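Local atomic coordinates of uncharacterized protein (Enterococcus faecalis, PDB entry 2QRU), a protein that is of unknown function but has an alpha/beta-hydrolase fold and is probably a hydrolase. Residues G36-G41 and H187-P192; H76-L81 and G107-Q112; T134-I139 and S198-S203. One frame throughout, in Å; residues are numbered along the deposited sequence.

Interaction 1: G36-G41 and H187-P192; sequences GGMIYG and HFYGLP. With PO4 (phosphate ion), chain B.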
loop_
_atom_site.group_PDB
_atom_site.type_symbol
_atom_site.label_atom_id
_atom_site.label_comp_id
_atom_site.label_asym_id
_atom_site.label_seq_id
_atom_site.Cartn_x
_atom_site.Cartn_y
_atom_site.Cartn_z
ATOM N N GLY A 36 -1.809 5.855 3.869
ATOM C CA GLY A 36 -1.374 7.083 4.528
ATOM C C GLY A 36 -0.520 8.003 3.666
ATOM O O GLY A 36 0.212 8.847 4.206
ATOM N N GLY A 37 -0.604 7.856 2.343
ATOM C CA GLY A 37 0.073 8.812 1.443
ATOM C C GLY A 37 1.599 8.842 1.478
ATOM O O GLY A 37 2.199 9.789 0.964
HETATM N N MSE A 38 2.214 7.814 2.064
HETATM C CA MSE A 38 3.669 7.765 2.328
HETATM C C MSE A 38 4.144 8.867 3.249
HETATM O O MSE A 38 5.339 9.162 3.291
HETATM C CB MSE A 38 4.492 7.739 1.024
HETATM C CG MSE A 38 4.236 6.435 0.262
HETATM SE SE MSE A 38 5.018 6.501 -1.561
HETATM C CE MSE A 38 3.731 7.750 -2.370
ATOM N N ILE A 39 3.195 9.485 3.962
ATOM C CA ILE A 39 3.511 10.502 4.975
ATOM C C ILE A 39 3.046 10.114 6.392
ATOM O O ILE A 39 3.694 10.486 7.393
ATOM C CB ILE A 39 2.893 11.893 4.636
ATOM C CG1 ILE A 39 3.242 12.362 3.203
ATOM C CG2 ILE A 39 3.232 12.925 5.726
ATOM C CD1 ILE A 39 4.483 13.045 3.058
ATOM N N TYR A 40 1.911 9.416 6.505
ATOM C CA TYR A 40 1.434 8.978 7.814
ATOM C C TYR A 40 1.007 7.506 7.805
ATOM O O TYR A 40 1.096 6.839 6.785
ATOM C CB TYR A 40 0.312 9.903 8.332
ATOM C CG TYR A 40 -1.080 9.680 7.751
ATOM C CD1 TYR A 40 -1.442 10.187 6.493
ATOM C CD2 TYR A 40 -2.048 8.978 8.482
ATOM C CE1 TYR A 40 -2.733 9.972 5.966
ATOM C CE2 TYR A 40 -3.335 8.756 7.971
ATOM C CZ TYR A 40 -3.681 9.268 6.732
ATOM O OH TYR A 40 -4.963 9.033 6.259
ATOM N N GLY A 41 0.593 7.010 8.968
ATOM C CA GLY A 41 -0.087 5.716 9.033
ATOM C C GLY A 41 0.770 4.586 9.553
ATOM O O GLY A 41 1.929 4.791 9.952
ATOM N N HIS A 187 7.425 18.267 -2.959
ATOM C CA HIS A 187 8.649 18.647 -2.256
ATOM C C HIS A 187 8.888 17.675 -1.094
ATOM O O HIS A 187 10.018 17.218 -0.884
ATOM C CB HIS A 187 8.586 20.092 -1.759
ATOM C CG HIS A 187 9.838 20.537 -1.070
ATOM N ND1 HIS A 187 10.986 20.868 -1.759
ATOM C CD2 HIS A 187 10.135 20.672 0.245
ATOM C CE1 HIS A 187 11.932 21.205 -0.896
ATOM N NE2 HIS A 187 11.441 21.091 0.326
ATOM N N PHE A 188 7.824 17.359 -0.363
ATOM C CA PHE A 188 7.919 16.414 0.758
ATOM C C PHE A 188 8.415 15.061 0.259
ATOM O O PHE A 188 9.212 14.402 0.918
ATOM C CB PHE A 188 6.574 16.264 1.481
ATOM C CG PHE A 188 6.328 17.313 2.541
ATOM C CD1 PHE A 188 7.057 18.509 2.558
ATOM C CD2 PHE A 188 5.348 17.115 3.506
ATOM C CE1 PHE A 188 6.823 19.480 3.537
ATOM C CE2 PHE A 188 5.106 18.089 4.487
ATOM C CZ PHE A 188 5.837 19.259 4.502
ATOM N N TYR A 189 7.929 14.649 -0.910
ATOM C CA TYR A 189 8.310 13.364 -1.511
ATOM C C TYR A 189 9.715 13.350 -2.146
ATOM O O TYR A 189 10.260 12.285 -2.433
ATOM C CB TYR A 189 7.318 13.024 -2.617
ATOM C CG TYR A 189 5.956 12.523 -2.188
ATOM C CD1 TYR A 189 5.731 11.960 -0.912
ATOM C CD2 TYR A 189 4.904 12.508 -3.132
ATOM C CE1 TYR A 189 4.465 11.449 -0.567
ATOM C CE2 TYR A 189 3.658 12.022 -2.802
ATOM C CZ TYR A 189 3.446 11.493 -1.511
ATOM O OH TYR A 189 2.218 10.998 -1.224
ATOM N N GLY A 190 10.299 14.524 -2.373
ATOM C CA GLY A 190 11.586 14.604 -3.097
ATOM C C GLY A 190 11.486 14.416 -4.605
ATOM O O GLY A 190 12.487 14.076 -5.277
ATOM N N LEU A 191 10.321 14.711 -5.173
ATOM C CA LEU A 191 10.137 14.576 -6.641
ATOM C C LEU A 191 10.855 15.705 -7.406
ATOM O O LEU A 191 10.932 16.820 -6.907
ATOM C CB LEU A 191 8.665 14.590 -7.015
ATOM C CG LEU A 191 7.851 13.474 -6.343
ATOM C CD1 LEU A 191 6.387 13.500 -6.766
ATOM C CD2 LEU A 191 8.463 12.137 -6.699
ATOM N N PRO A 192 11.387 15.402 -8.599
ATOM C CA PRO A 192 12.084 16.417 -9.417
ATOM C C PRO A 192 11.276 17.709 -9.586
ATOM O O PRO A 192 10.089 17.681 -9.944
ATOM C CB PRO A 192 12.247 15.712 -10.774
ATOM C CG PRO A 192 12.355 14.251 -10.393
ATOM C CD PRO A 192 11.379 14.079 -9.255
HETATM P P PO4 B . -3.852 7.216 1.494
HETATM O O1 PO4 B . -4.252 7.809 0.150
HETATM O O2 PO4 B . -3.706 8.363 2.486
HETATM O O3 PO4 B . -4.965 6.328 2.056
HETATM O O4 PO4 B . -2.576 6.415 1.299
#
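Met38 and Tyr189 bring the two segments closest, with CA atoms 8.2 Å apart. Residues 36-41 form a tight loop after strand 28-33. Positive phi at Gly36, Gly37 and Met38 coils the chain so that Gly36 O receives the amides of both Ile39 and Tyr40. Residues 187-192 finish helix 185-189 in a Schellman motif, and Gly190 turns the chain away with positive phi.

The side chain of Tyr189 spans the gap. Its hydroxyl donates to the backbone oxygen of Gly37, and the OH to O distance is very short, 2.5 Å. Gly37 O lies at the edge of the tyrosine ring, in its plane. Met38 is modelled as selenomethionine. Its chain bends at the last torsion (chi3 -73°), and methyl CE comes 3.9 Å from Tyr189 CZ. The two side chains cross at about a right angle. Ile39 fills the other part of the contact. Its CD1 is 4.0 Å from Tyr189 CE1 and 4.1 Å from Phe188 CB, and it also lies near the plane of the Phe188 ring, at the edge. Every touching residue is buried.

The amides of Gly36 and Gly37 point to a phosphate ion, probably from the crystallisation liquor. Gly36 N and Gly37 N each donate to PO4 O4 at 2.7 Å, with angles of 151° and 152°. The same ion is bonded to Ala105 N and His249 NE2. Tyr189 therefore holds the carbonyl side of the very residue whose amide meets the anion. The sequence His-Gly-Gly-Gly leading into this loop is the HGGG motif of the hormone-sensitive lipase-like hydrolases. The amides of Gly36 and Gly37, with Ala105 N, probably form the oxyanion hole, with the phosphate in the oxyanion position.

Interaction 2: H76-L81 and G107-Q112; sequences HILRTL and GYLMLQ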
loop_
_atom_site.group_PDB
_atom_site.type_symbol
_atom_site.label_atom_id
_atom_site.label_comp_id
_atom_site.label_asym_id
_atom_site.label_seq_id
_atom_site.Cartn_x
_atom_site.Cartn_y
_atom_site.Cartn_z
ATOM N N HIS A 76 14.185 6.827 -1.708
ATOM C CA HIS A 76 14.800 6.103 -0.595
ATOM C C HIS A 76 13.799 5.123 0.063
ATOM O O HIS A 76 14.164 3.995 0.429
ATOM C CB HIS A 76 15.339 7.126 0.407
ATOM C CG HIS A 76 16.273 6.553 1.430
ATOM N ND1 HIS A 76 17.546 7.045 1.631
ATOM C CD2 HIS A 76 16.116 5.544 2.323
ATOM C CE1 HIS A 76 18.133 6.362 2.600
ATOM N NE2 HIS A 76 17.286 5.448 3.038
ATOM N N ILE A 77 12.544 5.555 0.204
ATOM C CA ILE A 77 11.483 4.703 0.741
ATOM C C ILE A 77 11.412 3.411 -0.088
ATOM O O ILE A 77 11.347 2.308 0.469
ATOM C CB ILE A 77 10.086 5.402 0.725
ATOM C CG1 ILE A 77 10.075 6.607 1.680
ATOM C CG2 ILE A 77 8.953 4.355 1.118
ATOM C CD1 ILE A 77 8.825 7.457 1.598
ATOM N N LEU A 78 11.436 3.561 -1.420
ATOM C CA LEU A 78 11.326 2.417 -2.343
ATOM C C LEU A 78 12.549 1.497 -2.230
ATOM O O LEU A 78 12.383 0.289 -2.112
ATOM C CB LEU A 78 11.161 2.919 -3.796
ATOM C CG LEU A 78 9.782 3.520 -4.073
ATOM C CD1 LEU A 78 9.699 4.189 -5.458
ATOM C CD2 LEU A 78 8.670 2.468 -3.843
ATOM N N ARG A 79 13.764 2.057 -2.201
ATOM C CA ARG A 79 14.978 1.258 -2.056
ATOM C C ARG A 79 14.938 0.449 -0.740
ATOM O O ARG A 79 15.232 -0.752 -0.714
ATOM C CB ARG A 79 16.204 2.193 -2.035
ATOM C CG ARG A 79 17.553 1.535 -2.007
ATOM C CD ARG A 79 18.626 2.599 -2.363
ATOM N NE ARG A 79 18.136 3.444 -3.458
ATOM C CZ ARG A 79 17.987 4.776 -3.436
ATOM N NH1 ARG A 79 18.342 5.500 -2.373
ATOM N NH2 ARG A 79 17.500 5.393 -4.518
ATOM N N THR A 80 14.592 1.138 0.343
ATOM C CA THR A 80 14.492 0.509 1.676
ATOM C C THR A 80 13.411 -0.584 1.706
ATOM O O THR A 80 13.580 -1.607 2.355
ATOM C CB THR A 80 14.292 1.564 2.762
ATOM O OG1 THR A 80 15.444 2.425 2.780
ATOM C CG2 THR A 80 14.159 0.906 4.144
ATOM N N LEU A 81 12.320 -0.380 0.961
ATOM C CA LEU A 81 11.248 -1.381 0.919
ATOM C C LEU A 81 11.777 -2.681 0.278
ATOM O O LEU A 81 11.518 -3.780 0.775
ATOM C CB LEU A 81 10.024 -0.822 0.193
ATOM C CG LEU A 81 8.843 -1.786 0.042
ATOM C CD1 LEU A 81 8.381 -2.366 1.379
ATOM C CD2 LEU A 81 7.680 -1.102 -0.735
ATOM N N GLY A 107 -0.623 0.441 -2.291
ATOM C CA GLY A 107 -0.764 -0.168 -3.637
ATOM C C GLY A 107 0.336 0.292 -4.588
ATOM O O GLY A 107 0.880 -0.497 -5.362
ATOM N N TYR A 108 0.645 1.595 -4.549
ATOM C CA TYR A 108 1.748 2.131 -5.344
ATOM C C TYR A 108 3.063 1.439 -4.925
ATOM O O TYR A 108 3.859 0.972 -5.794
ATOM C CB TYR A 108 1.824 3.637 -5.125
ATOM C CG TYR A 108 3.038 4.258 -5.790
ATOM C CD1 TYR A 108 3.101 4.427 -7.172
ATOM C CD2 TYR A 108 4.142 4.658 -5.035
ATOM C CE1 TYR A 108 4.254 5.008 -7.804
ATOM C CE2 TYR A 108 5.283 5.233 -5.640
ATOM C CZ TYR A 108 5.331 5.411 -7.035
ATOM O OH TYR A 108 6.443 5.957 -7.685
ATOM N N LEU A 109 3.302 1.372 -3.620
ATOM C CA LEU A 109 4.501 0.742 -3.082
ATOM C C LEU A 109 4.567 -0.718 -3.526
ATOM O O LEU A 109 5.608 -1.168 -4.006
ATOM C CB LEU A 109 4.555 0.886 -1.549
ATOM C CG LEU A 109 4.798 2.313 -1.040
ATOM C CD1 LEU A 109 4.646 2.275 0.504
ATOM C CD2 LEU A 109 6.167 2.922 -1.509
HETATM N N MSE A 110 3.446 -1.432 -3.427
HETATM C CA MSE A 110 3.388 -2.835 -3.849
HETATM C C MSE A 110 3.796 -3.031 -5.321
HETATM O O MSE A 110 4.588 -3.941 -5.703
HETATM C CB MSE A 110 1.963 -3.370 -3.667
HETATM C CG MSE A 110 1.727 -4.698 -4.438
HETATM SE SE MSE A 110 -0.158 -5.179 -4.143
HETATM C CE MSE A 110 -0.921 -3.934 -5.466
ATOM N N LEU A 111 3.272 -2.148 -6.171
ATOM C CA LEU A 111 3.539 -2.261 -7.605
ATOM C C LEU A 111 5.000 -1.926 -7.932
ATOM O O LEU A 111 5.657 -2.621 -8.728
ATOM C CB LEU A 111 2.557 -1.402 -8.399
ATOM C CG LEU A 111 1.108 -1.917 -8.290
ATOM C CD1 LEU A 111 0.123 -0.830 -8.798
ATOM C CD2 LEU A 111 0.925 -3.224 -9.062
ATOM N N GLN A 112 5.536 -0.887 -7.270
ATOM C CA GLN A 112 6.937 -0.551 -7.434
ATOM C C GLN A 112 7.815 -1.700 -6.911
ATOM O O GLN A 112 8.758 -2.091 -7.577
ATOM C CB GLN A 112 7.289 0.754 -6.707
ATOM C CG GLN A 112 6.691 1.997 -7.376
ATOM C CD GLN A 112 7.418 2.378 -8.674
ATOM O OE1 GLN A 112 8.500 1.878 -8.964
ATOM N NE2 GLN A 112 6.788 3.250 -9.467
#
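Leu78 and Leu109 meet methyl to methyl. Leu78 CD2 is 3.5 Å from Leu109 CD2, tighter than usual van der Waals contact. The same Leu78 methyl rests 3.6 Å from Gln112 CB, so it sits between two residues of successive turns on the facing helix. Leu109 CD2 has a second neighbour, Ile77 CG2 at 4.1 Å, and those two side chains cross at about a right angle. Leu81 comes in one turn further along. Its CG is anti to the backbone N (chi1 178°), and its CD2 reaches 3.8 Å from Leu109 CB. Leu109 is thus touched by three residues of 76-81. No hydrogen bond joins the two segments.

The next shell packs around these groups. Gln112 CG, anti to its own carbonyl carbon (chi1 -71°), lies 3.7 Å above one face of the Tyr108 ring, toward the rim. That ring also meets the ring of Tyr133. Leu109 is packed further by Tyr66.

The segment axes approach to 10.4 Å and cross at -60°. Each segment belongs to a longer helix. Helix 74-93 connects strand 59-64 to strand 98-103, and helix 105-119 connects strand 98-103 to strand 127-130. Helix 105-119 starts right after a probable nucleophile elbow at Ser104. Leu81 and Leu109 both rest on Leu33 of strand 28-33, so the two helices lie on the same face of the central sheet, inclined to each other. Met110, turned away from helix 74-93, lies against strands 28-33 and 127-130.

Interaction 3: T134-I139 and S198-S203; sequences TDLEFI and SAYALS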
loop_
_atom_site.group_PDB
_atom_site.type_symbol
_atom_site.label_atom_id
_atom_site.label_comp_id
_atom_site.label_asym_id
_atom_site.label_seq_id
_atom_site.Cartn_x
_atom_site.Cartn_y
_atom_site.Cartn_z
ATOM N N THR A 134 -0.147 3.919 -10.165
ATOM C CA THR A 134 1.001 3.374 -10.880
ATOM C C THR A 134 2.034 4.486 -11.153
ATOM O O THR A 134 3.142 4.208 -11.606
ATOM C CB THR A 134 0.558 2.784 -12.245
ATOM O OG1 THR A 134 -0.261 3.750 -12.917
ATOM C CG2 THR A 134 -0.232 1.475 -12.056
ATOM N N ASP A 135 1.645 5.726 -10.882
ATOM C CA ASP A 135 2.527 6.881 -11.038
ATOM C C ASP A 135 2.010 7.980 -10.107
ATOM O O ASP A 135 0.990 7.804 -9.433
ATOM C CB ASP A 135 2.640 7.304 -12.522
ATOM C CG ASP A 135 1.348 7.861 -13.089
ATOM O OD1 ASP A 135 0.745 8.755 -12.447
ATOM O OD2 ASP A 135 0.943 7.428 -14.197
ATOM N N LEU A 136 2.748 9.087 -10.048
ATOM C CA LEU A 136 2.430 10.158 -9.115
ATOM C C LEU A 136 1.833 11.392 -9.832
ATOM O O LEU A 136 1.667 12.459 -9.215
ATOM C CB LEU A 136 3.702 10.520 -8.319
ATOM C CG LEU A 136 4.257 9.333 -7.498
ATOM C CD1 LEU A 136 5.605 9.709 -6.891
ATOM C CD2 LEU A 136 3.281 8.873 -6.435
ATOM N N GLU A 137 1.464 11.249 -11.115
ATOM C CA GLU A 137 1.059 12.436 -11.901
ATOM C C GLU A 137 -0.163 13.112 -11.294
ATOM O O GLU A 137 -0.299 14.330 -11.337
ATOM C CB GLU A 137 0.756 12.072 -13.355
ATOM C CG GLU A 137 1.932 11.463 -14.058
ATOM C CD GLU A 137 3.125 12.400 -14.062
ATOM O OE1 GLU A 137 2.950 13.593 -14.406
ATOM O OE2 GLU A 137 4.212 11.935 -13.688
ATOM N N PHE A 138 -1.056 12.308 -10.714
ATOM C CA PHE A 138 -2.328 12.836 -10.229
ATOM C C PHE A 138 -2.150 13.867 -9.087
ATOM O O PHE A 138 -3.044 14.678 -8.832
ATOM C CB PHE A 138 -3.270 11.685 -9.828
ATOM C CG PHE A 138 -2.823 10.959 -8.593
ATOM C CD1 PHE A 138 -1.868 9.958 -8.687
ATOM C CD2 PHE A 138 -3.348 11.267 -7.349
ATOM C CE1 PHE A 138 -1.415 9.312 -7.570
ATOM C CE2 PHE A 138 -2.919 10.605 -6.208
ATOM C CZ PHE A 138 -1.940 9.625 -6.317
ATOM N N ILE A 139 -1.006 13.850 -8.405
ATOM C CA ILE A 139 -0.807 14.799 -7.293
ATOM C C ILE A 139 -0.501 16.223 -7.792
ATOM O O ILE A 139 -0.446 17.167 -6.996
ATOM C CB ILE A 139 0.249 14.330 -6.231
ATOM C CG1 ILE A 139 1.687 14.567 -6.693
ATOM C CG2 ILE A 139 -0.002 12.871 -5.831
ATOM C CD1 ILE A 139 2.747 14.141 -5.665
ATOM N N SER A 198 8.959 10.605 -14.536
ATOM C CA SER A 198 8.907 9.356 -15.271
ATOM C C SER A 198 9.567 8.224 -14.485
ATOM O O SER A 198 9.130 7.085 -14.588
ATOM C CB SER A 198 9.550 9.507 -16.660
ATOM O OG SER A 198 10.833 10.046 -16.507
ATOM N N ALA A 199 10.601 8.515 -13.687
ATOM C CA ALA A 199 11.266 7.431 -12.928
ATOM C C ALA A 199 10.332 6.803 -11.895
ATOM O O ALA A 199 10.564 5.685 -11.440
ATOM C CB ALA A 199 12.533 7.922 -12.238
ATOM N N TYR A 200 9.273 7.531 -11.541
ATOM C CA TYR A 200 8.344 7.114 -10.492
ATOM C C TYR A 200 7.098 6.451 -11.063
ATOM O O TYR A 200 6.206 6.033 -10.296
ATOM C CB TYR A 200 7.944 8.335 -9.666
ATOM C CG TYR A 200 9.122 8.959 -8.958
ATOM C CD1 TYR A 200 9.959 9.876 -9.610
ATOM C CD2 TYR A 200 9.442 8.586 -7.636
ATOM C CE1 TYR A 200 11.054 10.429 -8.969
ATOM C CE2 TYR A 200 10.540 9.151 -6.980
ATOM C CZ TYR A 200 11.346 10.065 -7.660
ATOM O OH TYR A 200 12.446 10.628 -7.026
ATOM N N ALA A 201 7.049 6.352 -12.393
ATOM C CA ALA A 201 5.896 5.796 -13.103
ATOM C C ALA A 201 6.156 4.402 -13.638
ATOM O O ALA A 201 7.240 4.136 -14.179
ATOM C CB ALA A 201 5.532 6.705 -14.239
ATOM N N LEU A 202 5.148 3.533 -13.549
ATOM C CA LEU A 202 5.215 2.207 -14.156
ATOM C C LEU A 202 4.549 2.256 -15.514
ATOM O O LEU A 202 3.392 2.687 -15.629
ATOM C CB LEU A 202 4.534 1.169 -13.259
ATOM C CG LEU A 202 5.213 1.033 -11.889
ATOM C CD1 LEU A 202 4.270 0.331 -10.923
ATOM C CD2 LEU A 202 6.536 0.290 -12.025
ATOM N N SER A 203 5.275 1.797 -16.536
ATOM C CA SER A 203 4.734 1.730 -17.893
ATOM C C SER A 203 3.753 0.584 -18.051
ATOM O O SER A 203 3.779 -0.389 -17.303
ATOM C CB SER A 203 5.861 1.535 -18.927
ATOM O OG SER A 203 6.458 0.282 -18.653
HETATM O O HOH W 1 1.363 4.798 -14.890
#
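Leu136 and Tyr200 lie obliquely across each other. Leu136 CD1 is 3.9 Å from Tyr200 CB and reaches the ring at a slant, at CG and CD2. The CB of Tyr200 faces the other segment, but its ring leads away. Next to this pair, Asp135 and Ala201 stand close, with Asp135 CB 3.4 Å from Ala201 CB. Their main chains are 4.1 Å apart at CA.

Leu202 N donates to Thr134 O at 2.9 Å. The bond is fairly straight (161°), although the amide is tilted from the carbonyl plane. Leu202 also spreads CB and CG near the same oxygen. Thr134 follows strand 127-130, and Leu202 leads into helix 204-208, whose N-cap is Ser203. Both segments belong to the excursion between strands 127-130 and 213-218, the place where many alpha/beta hydrolases carry their cap, and the contact ties the two ends of that excursion together.

The Asp135 carboxylate turns forward along its own segment, to Glu137. CG sits between the backbone N and the carbonyl carbon (chi1 68°), which lets OD1 accept from Glu137 N at 2.9 Å in an Asx turn. The amide approaches on the anti side, 31° out of the carboxylate plane. OD1 is also bonded to Tyr228 OH, from helix 227-235. The other oxygen, OD2, is 2.8 Å from a water that is also within bonding range of Thr134 OG1 and Leu202 O. More acceptors surround this water than it has protons.

The three contacts adjoin one another, with centres 12 to 13 Å apart. Met38 joins interactions 1 and 2: its SE lies 3.8 Å from Leu109 CD2. The phosphate-binding loop 36-41 thus packs directly on the helix that follows the probable nucleophile. Interactions 2 and 3 share a probable hydrogen bond, Tyr108 OH to Tyr200 O at 2.6 Å, and Leu111 CB is 3.5 Å from Leu202 CD1. Interactions 1 and 3 meet where Leu191 CD2 approaches Tyr200 CE2 to 3.6 Å. Residues 187-192 and 198-203 therefore bring the excursion after strand 127-130 over the helices and the phosphate-binding loop.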